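Local coordinates for cytidylyltransferase (Leptospira borgpetersenii serovar Hardjo-bovis, PDB 6OEW), which probably transfers a cytidylyl group from CTP to an acceptor and binds magnesium, at residues 106-111 with 198-203; 13-18 with 40-45; 30-35 with 205-210; 194-199 with 230-235. All coordinates share one frame; numbering follows the deposited sequence. Where two conformers were deposited one is given.

From the N terminus, interaction 2 closes the first loop, bringing helix 37-45 back against strand 11-16 of the central sheet. Interaction 3 starts before that loop is finished, at the small hairpin 31-36, and ends far along the chain on helix 204-214, so the two cross. Interaction 1 falls wholly within that long span: the loop after strand 101-106 meets the loop before helix 204-214, with magnesium at the junction. Interaction 4 begins where interaction 1 ends, sharing Arg198 and Leu199, and crosses interaction 3 to reach helix 224-233. Interactions 1 and 2 meet through Gly107 and Gln16, while Leu210 ties interaction 3 to Leu111 and Leu199.

Interaction 1: 106-111 with 198-203. With MG (magnesium ion), chain C.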
loop_
_atom_site.group_PDB
_atom_site.type_symbol
_atom_site.label_atom_id
_atom_site.label_comp_id
_atom_site.label_asym_id
_atom_site.label_seq_id
_atom_site.Cartn_x
_atom_site.Cartn_y
_atom_site.Cartn_z
ATOM N N THR A 106 1.036 1.571 -1.440
ATOM C CA THR A 106 2.163 2.488 -1.578
ATOM C C THR A 106 3.369 1.890 -0.867
ATOM O O THR A 106 3.235 1.170 0.135
ATOM C CB THR A 106 1.855 3.868 -0.995
ATOM O OG1 THR A 106 1.752 3.775 0.433
ATOM C CG2 THR A 106 0.554 4.431 -1.570
ATOM N N GLY A 107 4.546 2.206 -1.390
ATOM C CA GLY A 107 5.778 1.619 -0.898
ATOM C C GLY A 107 6.245 2.096 0.466
ATOM O O GLY A 107 7.358 1.766 0.893
ATOM N N ASP A 108 5.452 2.893 1.170
ATOM C CA ASP A 108 5.826 3.191 2.548
ATOM C C ASP A 108 5.095 2.301 3.548
ATOM O O ASP A 108 5.034 2.630 4.738
ATOM C CB ASP A 108 5.588 4.656 2.867
ATOM C CG ASP A 108 4.218 5.093 2.496
ATOM O OD1 ASP A 108 3.317 4.208 2.372
ATOM O OD2 ASP A 108 4.059 6.317 2.286
ATOM N N CYS A 109 4.539 1.187 3.083
ATOM C CA CYS A 109 3.841 0.227 3.937
ATOM C C CYS A 109 4.517 -1.142 3.892
ATOM O O CYS A 109 3.897 -2.144 3.497
ATOM C CB CYS A 109 2.383 0.106 3.507
ATOM S SG CYS A 109 1.428 1.603 3.743
ATOM N N PRO A 110 5.774 -1.230 4.327
ATOM C CA PRO A 110 6.522 -2.480 4.145
ATOM C C PRO A 110 5.978 -3.670 4.920
ATOM O O PRO A 110 6.319 -4.802 4.556
ATOM C CB PRO A 110 7.924 -2.111 4.635
ATOM C CG PRO A 110 7.673 -1.027 5.646
ATOM C CD PRO A 110 6.600 -0.207 4.999
ATOM N N LEU A 111 5.194 -3.474 5.987
ATOM C CA LEU A 111 4.674 -4.589 6.778
ATOM C C LEU A 111 3.245 -4.946 6.408
ATOM O O LEU A 111 2.570 -5.640 7.184
ATOM C CB LEU A 111 4.757 -4.300 8.277
ATOM C CG LEU A 111 6.165 -3.932 8.778
ATOM C CD1 LEU A 111 6.222 -3.880 10.280
ATOM C CD2 LEU A 111 7.222 -4.892 8.254
ATOM N N ARG A 198 1.816 3.682 14.527
ATOM C CA ARG A 198 2.281 4.173 13.239
ATOM C C ARG A 198 3.321 3.208 12.695
ATOM O O ARG A 198 4.421 3.102 13.238
ATOM C CB ARG A 198 2.867 5.574 13.370
ATOM C CG ARG A 198 3.439 6.082 12.054
ATOM C CD ARG A 198 4.029 7.493 12.239
ATOM N NE ARG A 198 2.973 8.493 12.368
ATOM C CZ ARG A 198 2.368 9.084 11.336
ATOM N NH1 ARG A 198 2.709 8.782 10.079
ATOM N NH2 ARG A 198 1.413 9.983 11.560
ATOM N N LEU A 199 2.977 2.509 11.622
ATOM C CA LEU A 199 3.860 1.501 11.054
ATOM C C LEU A 199 4.152 1.793 9.587
ATOM O O LEU A 199 4.481 0.889 8.814
ATOM C CB LEU A 199 3.253 0.102 11.254
ATOM C CG LEU A 199 3.094 -0.251 12.745
ATOM C CD1 LEU A 199 2.343 -1.558 12.957
ATOM C CD2 LEU A 199 4.452 -0.293 13.439
ATOM N N THR A 200 4.041 3.049 9.190
ATOM C CA THR A 200 4.486 3.485 7.882
ATOM C C THR A 200 5.875 4.107 8.036
ATOM O O THR A 200 6.336 4.353 9.161
ATOM C CB THR A 200 3.467 4.468 7.295
ATOM O OG1 THR A 200 3.876 4.885 5.992
ATOM C CG2 THR A 200 3.289 5.647 8.211
ATOM N N ILE A 201 6.583 4.272 6.921
ATOM C CA ILE A 201 7.943 4.818 6.980
ATOM C C ILE A 201 7.961 6.171 6.275
ATOM O O ILE A 201 7.845 6.268 5.044
ATOM C CB ILE A 201 8.993 3.854 6.406
ATOM C CG1 ILE A 201 10.374 4.524 6.461
ATOM C CG2 ILE A 201 8.621 3.357 4.986
ATOM C CD1 ILE A 201 11.497 3.553 6.599
ATOM N N ASP A 202 8.073 7.219 7.082
ATOM C CA ASP A 202 8.252 8.576 6.624
ATOM C C ASP A 202 9.375 9.298 7.349
ATOM O O ASP A 202 9.792 10.356 6.877
ATOM C CB ASP A 202 6.965 9.387 6.806
ATOM C CG ASP A 202 5.871 8.967 5.853
ATOM O OD1 ASP A 202 6.098 9.011 4.615
ATOM O OD2 ASP A 202 4.787 8.604 6.359
ATOM N N THR A 203 9.872 8.763 8.466
ATOM C CA THR A 203 10.951 9.374 9.230
ATOM C C THR A 203 11.935 8.295 9.659
ATOM O O THR A 203 11.648 7.087 9.602
ATOM C CB THR A 203 10.444 10.085 10.486
ATOM O OG1 THR A 203 9.827 9.109 11.337
ATOM C CG2 THR A 203 9.446 11.166 10.141
HETATM MG MG MG C . 2.643 7.580 2.561
HETATM O O HOH W 1 3.768 -1.235 6.968
HETATM O O HOH W 2 3.030 7.420 4.921
HETATM O O HOH W 3 4.665 8.992 2.626
HETATM O O HOH W 4 0.793 9.013 3.128
#
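Asp108 and Thr200 lie side by side at the magnesium site of this GT-A-type fold, where the turn after strand 101-106 meets the loop before helix 204-214. Asp108 leaves its backbone toward that loop. Its CB sits 3.6 Å from Thr200 OG1 and close to the backbone oxygen of Ile201. With chi1 at 51°, CG is held between the backbone N and the carbonyl carbon and stays beside the threonine hydroxyl. At the tip the two oxygens part ways: OD1 takes a short 2.5 Å hydrogen bond from Thr106 OG1, which approaches from above the carboxylate plane, whereas OD2 binds magnesium. Three waters also ligate the metal; one of them donates to both Thr200 OG1 and Asp202 OD2, and another to Asp202 OD1. Asp202 thus adds a second carboxylate to the site through water, and Lys27 forms a salt bridge with its OD1. The backbone oxygen of Asp108 is gripped twice, by Ile201 N at 3.1 Å and by Thr200 OG1 at 2.8 Å, the hydroxyl coming from 42° out of the carbonyl plane. The magnesium itself lies 1.9 Å from Asp108 OD2.

Interaction 2: 13-18 with 40-45. With EDO (1,2-ethanediol), chain D.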
loop_
_atom_site.group_PDB
_atom_site.type_symbol
_atom_site.label_atom_id
_atom_site.label_comp_id
_atom_site.label_asym_id
_atom_site.label_seq_id
_atom_site.Cartn_x
_atom_site.Cartn_y
_atom_site.Cartn_z
ATOM N N ILE A 13 -2.358 -6.059 -7.970
ATOM C CA ILE A 13 -1.826 -5.318 -6.825
ATOM C C ILE A 13 -0.772 -4.352 -7.365
ATOM O O ILE A 13 0.321 -4.762 -7.775
ATOM C CB ILE A 13 -1.245 -6.245 -5.748
ATOM C CG1 ILE A 13 -2.285 -7.228 -5.225
ATOM C CG2 ILE A 13 -0.688 -5.383 -4.575
ATOM C CD1 ILE A 13 -1.694 -8.319 -4.342
ATOM N N LEU A 14 -1.110 -3.061 -7.390
ATOM C CA LEU A 14 -0.319 -2.045 -8.069
ATOM C C LEU A 14 0.281 -1.147 -6.995
ATOM O O LEU A 14 -0.439 -0.372 -6.354
ATOM C CB LEU A 14 -1.175 -1.246 -9.049
ATOM C CG LEU A 14 -1.912 -2.037 -10.117
ATOM C CD1 LEU A 14 -2.390 -1.081 -11.189
ATOM C CD2 LEU A 14 -1.039 -3.142 -10.705
ATOM N N ILE A 15 1.593 -1.273 -6.789
ATOM C CA ILE A 15 2.294 -0.596 -5.705
ATOM C C ILE A 15 3.039 0.601 -6.267
ATOM O O ILE A 15 3.985 0.447 -7.056
ATOM C CB ILE A 15 3.282 -1.535 -5.002
ATOM C CG1 ILE A 15 2.620 -2.875 -4.673
ATOM C CG2 ILE A 15 3.862 -0.868 -3.740
ATOM C CD1 ILE A 15 3.649 -3.918 -4.442
ATOM N N GLN A 16 2.669 1.794 -5.823
ATOM C CA GLN A 16 3.410 2.982 -6.220
ATOM C C GLN A 16 4.598 3.185 -5.287
ATOM O O GLN A 16 4.469 3.123 -4.057
ATOM C CB GLN A 16 2.505 4.216 -6.237
ATOM C CG GLN A 16 1.845 4.520 -4.912
ATOM C CD GLN A 16 1.122 5.852 -4.933
ATOM O OE1 GLN A 16 -0.055 5.926 -5.262
ATOM N NE2 GLN A 16 1.842 6.921 -4.586
ATOM N N ALA A 17 5.771 3.385 -5.876
ATOM C CA ALA A 17 6.977 3.563 -5.077
ATOM C C ALA A 17 7.960 4.375 -5.891
ATOM O O ALA A 17 8.015 4.245 -7.115
ATOM C CB ALA A 17 7.625 2.228 -4.692
ATOM N N ARG A 18 8.724 5.229 -5.209
ATOM C CA ARG A 18 9.750 6.012 -5.881
ATOM C C ARG A 18 10.831 6.395 -4.882
ATOM O O ARG A 18 10.580 6.498 -3.676
ATOM C CB ARG A 18 9.192 7.292 -6.531
ATOM C CG ARG A 18 8.766 8.341 -5.511
ATOM C CD ARG A 18 8.098 9.526 -6.189
ATOM N NE ARG A 18 9.040 10.291 -7.006
ATOM C CZ ARG A 18 8.745 11.428 -7.630
ATOM N NH1 ARG A 18 7.521 11.934 -7.550
ATOM N NH2 ARG A 18 9.681 12.062 -8.340
ATOM N N PHE A 40 11.294 -6.127 1.189
ATOM C CA PHE A 40 10.550 -6.751 2.278
ATOM C C PHE A 40 9.052 -6.753 1.998
ATOM O O PHE A 40 8.367 -7.766 2.221
ATOM C CB PHE A 40 10.849 -6.001 3.577
ATOM C CG PHE A 40 10.614 -6.808 4.810
ATOM C CD1 PHE A 40 11.688 -7.373 5.493
ATOM C CD2 PHE A 40 9.328 -7.010 5.295
ATOM C CE1 PHE A 40 11.492 -8.118 6.643
ATOM C CE2 PHE A 40 9.127 -7.774 6.457
ATOM C CZ PHE A 40 10.204 -8.329 7.118
ATOM N N MET A 41 8.524 -5.617 1.543
ATOM C CA MET A 41 7.108 -5.515 1.203
ATOM C C MET A 41 6.722 -6.514 0.117
ATOM O O MET A 41 5.707 -7.214 0.228
ATOM C CB MET A 41 6.785 -4.094 0.754
ATOM C CG MET A 41 5.286 -3.816 0.649
ATOM S SD MET A 41 4.999 -2.179 -0.051
ATOM C CE MET A 41 3.190 -2.155 -0.065
ATOM N N LEU A 42 7.528 -6.589 -0.939
ATOM C CA LEU A 42 7.241 -7.510 -2.027
ATOM C C LEU A 42 7.250 -8.955 -1.535
ATOM O O LEU A 42 6.381 -9.746 -1.909
ATOM C CB LEU A 42 8.241 -7.293 -3.162
ATOM C CG LEU A 42 8.168 -5.921 -3.862
ATOM C CD1 LEU A 42 9.214 -5.809 -4.960
ATOM C CD2 LEU A 42 6.781 -5.683 -4.454
ATOM N N GLU A 43 8.195 -9.307 -0.659
ATOM C CA GLU A 43 8.214 -10.663 -0.108
ATOM C C GLU A 43 6.952 -10.958 0.699
ATOM O O GLU A 43 6.423 -12.076 0.645
ATOM C CB GLU A 43 9.458 -10.872 0.752
ATOM C CG GLU A 43 10.733 -10.938 -0.054
ATOM C CD GLU A 43 11.894 -11.440 0.759
ATOM O OE1 GLU A 43 11.730 -12.420 1.508
ATOM O OE2 GLU A 43 12.976 -10.837 0.661
ATOM N N ARG A 44 6.446 -9.964 1.440
ATOM C CA ARG A 44 5.204 -10.156 2.186
ATOM C C ARG A 44 4.004 -10.316 1.257
ATOM O O ARG A 44 3.082 -11.090 1.548
ATOM C CB ARG A 44 5.008 -8.993 3.157
ATOM C CG ARG A 44 5.930 -9.136 4.370
ATOM C CD ARG A 44 5.760 -8.020 5.380
ATOM N NE ARG A 44 4.433 -7.978 6.006
ATOM C CZ ARG A 44 4.022 -8.772 6.993
ATOM N NH1 ARG A 44 4.803 -9.733 7.484
ATOM N NH2 ARG A 44 2.807 -8.604 7.500
ATOM N N LEU A 45 4.002 -9.614 0.133
ATOM C CA LEU A 45 2.895 -9.733 -0.810
ATOM C C LEU A 45 2.957 -11.010 -1.638
ATOM O O LEU A 45 1.955 -11.366 -2.267
ATOM C CB LEU A 45 2.867 -8.511 -1.726
ATOM C CG LEU A 45 2.461 -7.236 -1.000
ATOM C CD1 LEU A 45 2.779 -6.017 -1.856
ATOM C CD2 LEU A 45 0.991 -7.273 -0.722
HETATM C C1 EDO D . 1.877 -12.816 5.526
HETATM O O1 EDO D . 0.632 -13.175 4.905
HETATM C C2 EDO D . 2.111 -11.303 5.450
HETATM O O2 EDO D . 1.980 -10.860 4.090
#
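The backbone oxygen of Arg44, one residue before the Leu45 that packs on Ile15, accepts a 2.8 Å hydrogen bond from O2 of a 1,2-ethanediol, probably a remnant of the crystallisation liquor. The same molecule lays its C2 over one face of the Arg44 guanidinium, 3.4 Å above the plane and offset toward the rim. Beyond the diol, Arg44 NE donates to the backbone oxygen of Ile112 and NH1 to that of Phe222, which pins the guanidinium in place.

The contact with the strand is wholly apolar, and Ile15 carries most of it. Its CG1 branch lies anti to the carbonyl carbon (chi1 -48°) and sends CD1 up against two leucine side chains of the helix. There it meets Leu45 CD1 nearly head-on at 3.4 Å, tighter than usual for two methyls, while Leu42 CD2 comes in at an angle, 3.6 Å away. The other branch, CG2, slides past the extended Met41 chain and touches its CE at 4.0 Å. Ile13, two residues back on the same side of the strand, adds a looser contact from CG2 to Leu45 CD1 at 4.5 Å.

Strand 13-16 and helix 40-45 run almost antiparallel, their axes 11.7 Å apart, as in a beta-alpha-beta crossover, here strand 11-16, helix 37-45 and strand 54-59 of the Rossmann-like sheet. Strand 11-16 is flanked there by strands 54-59 and 101-106; the helix also packs on both, through Leu42 on Val56 and through Met41 and Leu45 on Leu105, while Gln16 touches helix 86-96.

Interaction 3: 30-35 with 205-210; sequences LPFGDT and EDYETL
A chi1 of -177° swings the Tyr207 ring away from its own backbone N and out from helix 205-210 toward the hairpin, and Phe32, with chi1 -162°, sends its ring back to the helix. The tyrosine hydroxyl reaches the backbone oxygen of Pro31, which lies at the edge of the ring and in its plane. Tyr207 OH donates to Pro31 O at 2.5 Å, very short, and the exact length is best taken with caution. Leu30 covers one face of the same ring: its CD1 stands 3.8 Å from the ring centroid, only 4° off the normal, a well-centred CH-pi contact. Segment 30-35 holds the tight two-residue loop of a beta hairpin, a type II' turn from Phe32 to Thr35; Gly33 takes the positive phi at its first corner, and Phe32 and Thr35 exchange backbone hydrogen bonds in both directions. At the base of this turn, the Phe32 ring offers its edge to the helix backbone, with CE1 3.6 Å from Leu210 O and 3.8 Å from Leu210 CB. Another partner of the ring is Phe40 of helix 37-45, met edge-to-face.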
loop_
_atom_site.group_PDB
_atom_site.type_symbol
_atom_site.label_atom_id
_atom_site.label_comp_id
_atom_site.label_asym_id
_atom_site.label_seq_id
_atom_site.Cartn_x
_atom_site.Cartn_y
_atom_site.Cartn_z
ATOM N N LEU A 30 16.354 1.540 1.802
ATOM C CA LEU A 30 17.045 1.345 3.065
ATOM C C LEU A 30 17.146 -0.140 3.415
ATOM O O LEU A 30 16.216 -0.920 3.145
ATOM C CB LEU A 30 16.326 2.069 4.196
ATOM C CG LEU A 30 16.475 3.573 4.305
ATOM C CD1 LEU A 30 15.471 4.115 5.295
ATOM C CD2 LEU A 30 17.900 3.861 4.768
ATOM N N PRO A 31 18.252 -0.549 4.034
ATOM C CA PRO A 31 18.375 -1.934 4.501
ATOM C C PRO A 31 17.258 -2.264 5.477
ATOM O O PRO A 31 16.928 -1.462 6.354
ATOM C CB PRO A 31 19.743 -1.958 5.193
ATOM C CG PRO A 31 20.493 -0.814 4.611
ATOM C CD PRO A 31 19.485 0.236 4.263
ATOM N N PHE A 32 16.670 -3.448 5.310
ATOM C CA PHE A 32 15.548 -3.870 6.147
ATOM C C PHE A 32 15.531 -5.394 6.190
ATOM O O PHE A 32 15.353 -6.043 5.152
ATOM C CB PHE A 32 14.225 -3.307 5.600
ATOM C CG PHE A 32 13.093 -3.319 6.604
ATOM C CD1 PHE A 32 13.227 -2.682 7.826
ATOM C CD2 PHE A 32 11.902 -3.963 6.321
ATOM C CE1 PHE A 32 12.202 -2.687 8.750
ATOM C CE2 PHE A 32 10.847 -3.969 7.245
ATOM C CZ PHE A 32 10.995 -3.331 8.458
ATOM N N GLY A 33 15.736 -5.969 7.369
ATOM C CA GLY A 33 15.928 -7.408 7.427
ATOM C C GLY A 33 17.104 -7.794 6.554
ATOM O O GLY A 33 18.149 -7.132 6.552
ATOM N N ASP A 34 16.940 -8.857 5.771
ATOM C CA ASP A 34 17.987 -9.246 4.838
ATOM C C ASP A 34 17.792 -8.637 3.456
ATOM O O ASP A 34 18.422 -9.092 2.495
ATOM C CB ASP A 34 18.084 -10.771 4.739
ATOM C CG ASP A 34 16.834 -11.410 4.151
ATOM O OD1 ASP A 34 15.827 -10.712 3.901
ATOM O OD2 ASP A 34 16.869 -12.634 3.928
ATOM N N THR A 35 16.956 -7.604 3.336
ATOM C CA THR A 35 16.680 -7.023 2.028
ATOM C C THR A 35 16.573 -5.499 2.134
ATOM O O THR A 35 17.303 -4.876 2.914
ATOM C CB THR A 35 15.419 -7.687 1.438
ATOM O OG1 THR A 35 15.142 -7.178 0.126
ATOM C CG2 THR A 35 14.195 -7.501 2.350
ATOM N N GLU A 205 12.729 7.810 12.719
ATOM C CA GLU A 205 12.108 7.190 13.885
ATOM C C GLU A 205 11.136 6.078 13.467
ATOM O O GLU A 205 11.018 5.051 14.155
ATOM C CB GLU A 205 11.390 8.259 14.709
ATOM C CG GLU A 205 12.309 9.292 15.365
ATOM C CD GLU A 205 12.943 10.283 14.377
ATOM O OE1 GLU A 205 12.322 10.597 13.334
ATOM O OE2 GLU A 205 14.074 10.746 14.652
ATOM N N ASP A 206 10.421 6.265 12.353
ATOM C CA ASP A 206 9.581 5.184 11.832
ATOM C C ASP A 206 10.432 3.969 11.505
ATOM O O ASP A 206 10.082 2.826 11.838
ATOM C CB ASP A 206 8.858 5.622 10.558
ATOM C CG ASP A 206 7.731 6.601 10.805
ATOM O OD1 ASP A 206 7.253 6.739 11.948
ATOM O OD2 ASP A 206 7.323 7.243 9.818
ATOM N N TYR A 207 11.527 4.213 10.784
ATOM C CA TYR A 207 12.476 3.185 10.391
ATOM C C TYR A 207 12.982 2.405 11.595
ATOM O O TYR A 207 13.061 1.173 11.555
ATOM C CB TYR A 207 13.636 3.855 9.643
ATOM C CG TYR A 207 14.715 2.953 9.081
ATOM C CD1 TYR A 207 14.395 1.813 8.328
ATOM C CD2 TYR A 207 16.050 3.265 9.260
ATOM C CE1 TYR A 207 15.414 0.997 7.800
ATOM C CE2 TYR A 207 17.055 2.482 8.735
ATOM C CZ TYR A 207 16.743 1.350 8.002
ATOM O OH TYR A 207 17.786 0.581 7.503
ATOM N N GLU A 208 13.399 3.110 12.651
ATOM C CA GLU A 208 13.899 2.443 13.851
ATOM C C GLU A 208 12.820 1.566 14.472
ATOM O O GLU A 208 13.090 0.446 14.921
ATOM C CB GLU A 208 14.370 3.482 14.871
ATOM C CG GLU A 208 15.506 4.396 14.389
ATOM C CD GLU A 208 15.824 5.535 15.360
ATOM O OE1 GLU A 208 15.002 5.838 16.251
ATOM O OE2 GLU A 208 16.906 6.133 15.228
ATOM N N THR A 209 11.594 2.093 14.532
ATOM C CA THR A 209 10.444 1.330 15.025
ATOM C C THR A 209 10.228 0.065 14.204
ATOM O O THR A 209 10.047 -1.035 14.751
ATOM C CB THR A 209 9.187 2.210 14.961
ATOM O OG1 THR A 209 9.360 3.350 15.814
ATOM C CG2 THR A 209 7.912 1.416 15.383
ATOM N N LEU A 210 10.202 0.213 12.882
ATOM C CA LEU A 210 9.951 -0.930 12.012
ATOM C C LEU A 210 11.084 -1.938 12.104
ATOM O O LEU A 210 10.853 -3.150 12.064
ATOM C CB LEU A 210 9.767 -0.451 10.570
ATOM C CG LEU A 210 8.510 0.393 10.329
ATOM C CD1 LEU A 210 8.614 1.086 9.000
ATOM C CD2 LEU A 210 7.254 -0.493 10.352
#

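Interaction 4: 194-199 with 230-235; sequences DSKYRL and VIKKNP
This is apolar and aromatic packing joined by a lysine-tyrosine hydrogen bond, where the loop 194-199 rests on the last turn of helix 224-233; the centre of the contact lies about 19 Å from the centre of the chain. Tyr197 is the main piece. Its ring and the Ile231 side chain slide past each other in opposite directions, bringing Tyr197 CE1 within 3.5 Å of Ile231 CG2. The other isoleucine branch, with CG1 anti to the carbonyl carbon (chi1 -67°), meets Leu199 tip to tip, Ile231 CD1 lying 4.1 Å from Leu199 CD1. Lys232 runs extended and then bends at its last torsion (chi4 -59°), which brings NZ to the edge of the tyrosine ring, in its plane. There NZ donates a 3.1 Å hydrogen bond to Tyr197 OH, so the ammonium meets the hydroxyl and not the pi face. Over one face of that ring lies Lys196 CG, and its extended chain carries NZ to 4.2 Å from Lys232 NZ, two like charges close together. A water donates to Ile231 O, a carbonyl at the C-terminal end of the helix, and sits 3.3 Å from Tyr197 OH. Leu199 also touches Leu210, Cys213 and Leu227, so it belongs to the seam between helices 204-214 and 224-233. The pattern is that of a type I beta turn, Asp194 to Tyr197, packed on the closing turn of a helix.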
loop_
_atom_site.group_PDB
_atom_site.type_symbol
_atom_site.label_atom_id
_atom_site.label_comp_id
_atom_site.label_asym_id
_atom_site.label_seq_id
_atom_site.Cartn_x
_atom_site.Cartn_y
_atom_site.Cartn_z
ATOM N N ASP A 194 -6.565 0.239 16.461
ATOM C CA ASP A 194 -5.108 0.266 16.519
ATOM C C ASP A 194 -4.515 1.502 15.865
ATOM O O ASP A 194 -3.304 1.526 15.604
ATOM C CB ASP A 194 -4.498 -0.949 15.822
ATOM C CG ASP A 194 -4.821 -2.264 16.509
ATOM O OD1 ASP A 194 -5.154 -2.287 17.711
ATOM O OD2 ASP A 194 -4.698 -3.289 15.822
ATOM N N SER A 195 -5.328 2.510 15.566
ATOM C CA SER A 195 -4.830 3.650 14.804
ATOM C C SER A 195 -3.730 4.414 15.536
ATOM O O SER A 195 -2.997 5.186 14.896
ATOM C CB SER A 195 -5.974 4.601 14.494
ATOM O OG SER A 195 -6.619 4.968 15.703
ATOM N N LYS A 196 -3.609 4.241 16.861
ATOM C CA LYS A 196 -2.554 4.948 17.595
ATOM C C LYS A 196 -1.164 4.451 17.234
ATOM O O LYS A 196 -0.177 5.109 17.592
ATOM C CB LYS A 196 -2.757 4.811 19.109
ATOM C CG LYS A 196 -2.670 3.368 19.609
ATOM C CD LYS A 196 -3.044 3.232 21.085
ATOM C CE LYS A 196 -3.145 1.763 21.476
ATOM N NZ LYS A 196 -3.458 1.575 22.926
ATOM N N TYR A 197 -1.056 3.321 16.536
ATOM C CA TYR A 197 0.238 2.798 16.124
ATOM C C TYR A 197 0.575 3.268 14.716
ATOM O O TYR A 197 -0.271 3.254 13.817
ATOM C CB TYR A 197 0.258 1.272 16.192
ATOM C CG TYR A 197 0.068 0.740 17.593
ATOM C CD1 TYR A 197 1.060 0.898 18.566
ATOM C CD2 TYR A 197 -1.105 0.093 17.954
ATOM C CE1 TYR A 197 0.873 0.413 19.859
ATOM C CE2 TYR A 197 -1.297 -0.395 19.236
ATOM C CZ TYR A 197 -0.309 -0.234 20.183
ATOM O OH TYR A 197 -0.505 -0.720 21.460
ATOM N N ARG A 198 1.816 3.682 14.527
ATOM C CA ARG A 198 2.281 4.173 13.239
ATOM C C ARG A 198 3.321 3.208 12.695
ATOM O O ARG A 198 4.421 3.102 13.238
ATOM C CB ARG A 198 2.867 5.574 13.370
ATOM C CG ARG A 198 3.439 6.082 12.054
ATOM C CD ARG A 198 4.029 7.493 12.239
ATOM N NE ARG A 198 2.973 8.493 12.368
ATOM C CZ ARG A 198 2.368 9.084 11.336
ATOM N NH1 ARG A 198 2.709 8.782 10.079
ATOM N NH2 ARG A 198 1.413 9.983 11.560
ATOM N N LEU A 199 2.977 2.509 11.622
ATOM C CA LEU A 199 3.860 1.501 11.054
ATOM C C LEU A 199 4.152 1.793 9.587
ATOM O O LEU A 199 4.481 0.889 8.814
ATOM C CB LEU A 199 3.253 0.102 11.254
ATOM C CG LEU A 199 3.094 -0.251 12.745
ATOM C CD1 LEU A 199 2.343 -1.558 12.957
ATOM C CD2 LEU A 199 4.452 -0.293 13.439
ATOM N N VAL A 230 2.918 -8.306 19.639
ATOM C CA VAL A 230 4.317 -8.159 20.038
ATOM C C VAL A 230 4.606 -6.729 20.497
ATOM O O VAL A 230 5.325 -6.517 21.481
ATOM C CB VAL A 230 5.246 -8.595 18.887
ATOM C CG1 VAL A 230 6.615 -7.969 19.027
ATOM C CG2 VAL A 230 5.377 -10.106 18.871
ATOM N N ILE A 231 4.060 -5.732 19.794
ATOM C CA ILE A 231 4.190 -4.337 20.221
ATOM C C ILE A 231 3.535 -4.130 21.583
ATOM O O ILE A 231 4.078 -3.435 22.457
ATOM C CB ILE A 231 3.589 -3.390 19.160
ATOM C CG1 ILE A 231 4.408 -3.408 17.862
ATOM C CG2 ILE A 231 3.478 -1.975 19.712
ATOM C CD1 ILE A 231 3.704 -2.773 16.648
ATOM N N LYS A 232 2.369 -4.747 21.804
ATOM C CA LYS A 232 1.724 -4.610 23.104
ATOM C C LYS A 232 2.549 -5.255 24.215
ATOM O O LYS A 232 2.559 -4.749 25.345
ATOM C CB LYS A 232 0.310 -5.198 23.062
ATOM C CG LYS A 232 -0.660 -4.329 22.262
ATOM C CD LYS A 232 -2.117 -4.777 22.432
ATOM C CE LYS A 232 -3.078 -3.910 21.600
ATOM N NZ LYS A 232 -3.036 -2.454 21.949
ATOM N N LYS A 233 3.252 -6.352 23.918
ATOM C CA LYS A 233 4.087 -6.992 24.931
ATOM C C LYS A 233 5.426 -6.286 25.104
ATOM O O LYS A 233 6.028 -6.366 26.182
ATOM C CB LYS A 233 4.323 -8.460 24.577
ATOM N N ASN A 234 5.903 -5.599 24.067
ATOM C CA ASN A 234 7.184 -4.893 24.085
ATOM C C ASN A 234 6.952 -3.443 23.680
ATOM O O ASN A 234 7.349 -3.026 22.587
ATOM C CB ASN A 234 8.183 -5.575 23.149
ATOM C CG ASN A 234 8.395 -7.036 23.499
ATOM O OD1 ASN A 234 9.265 -7.368 24.305
ATOM N ND2 ASN A 234 7.579 -7.915 22.916
ATOM N N PRO A 235 6.311 -2.645 24.543
ATOM C CA PRO A 235 5.938 -1.279 24.139
ATOM C C PRO A 235 7.113 -0.434 23.668
ATOM O O PRO A 235 6.903 0.501 22.885
ATOM C CB PRO A 235 5.293 -0.702 25.409
ATOM C CG PRO A 235 5.852 -1.521 26.530
ATOM C CD PRO A 235 6.002 -2.904 25.959
HETATM O O HOH W 5 2.299 -1.076 23.100
#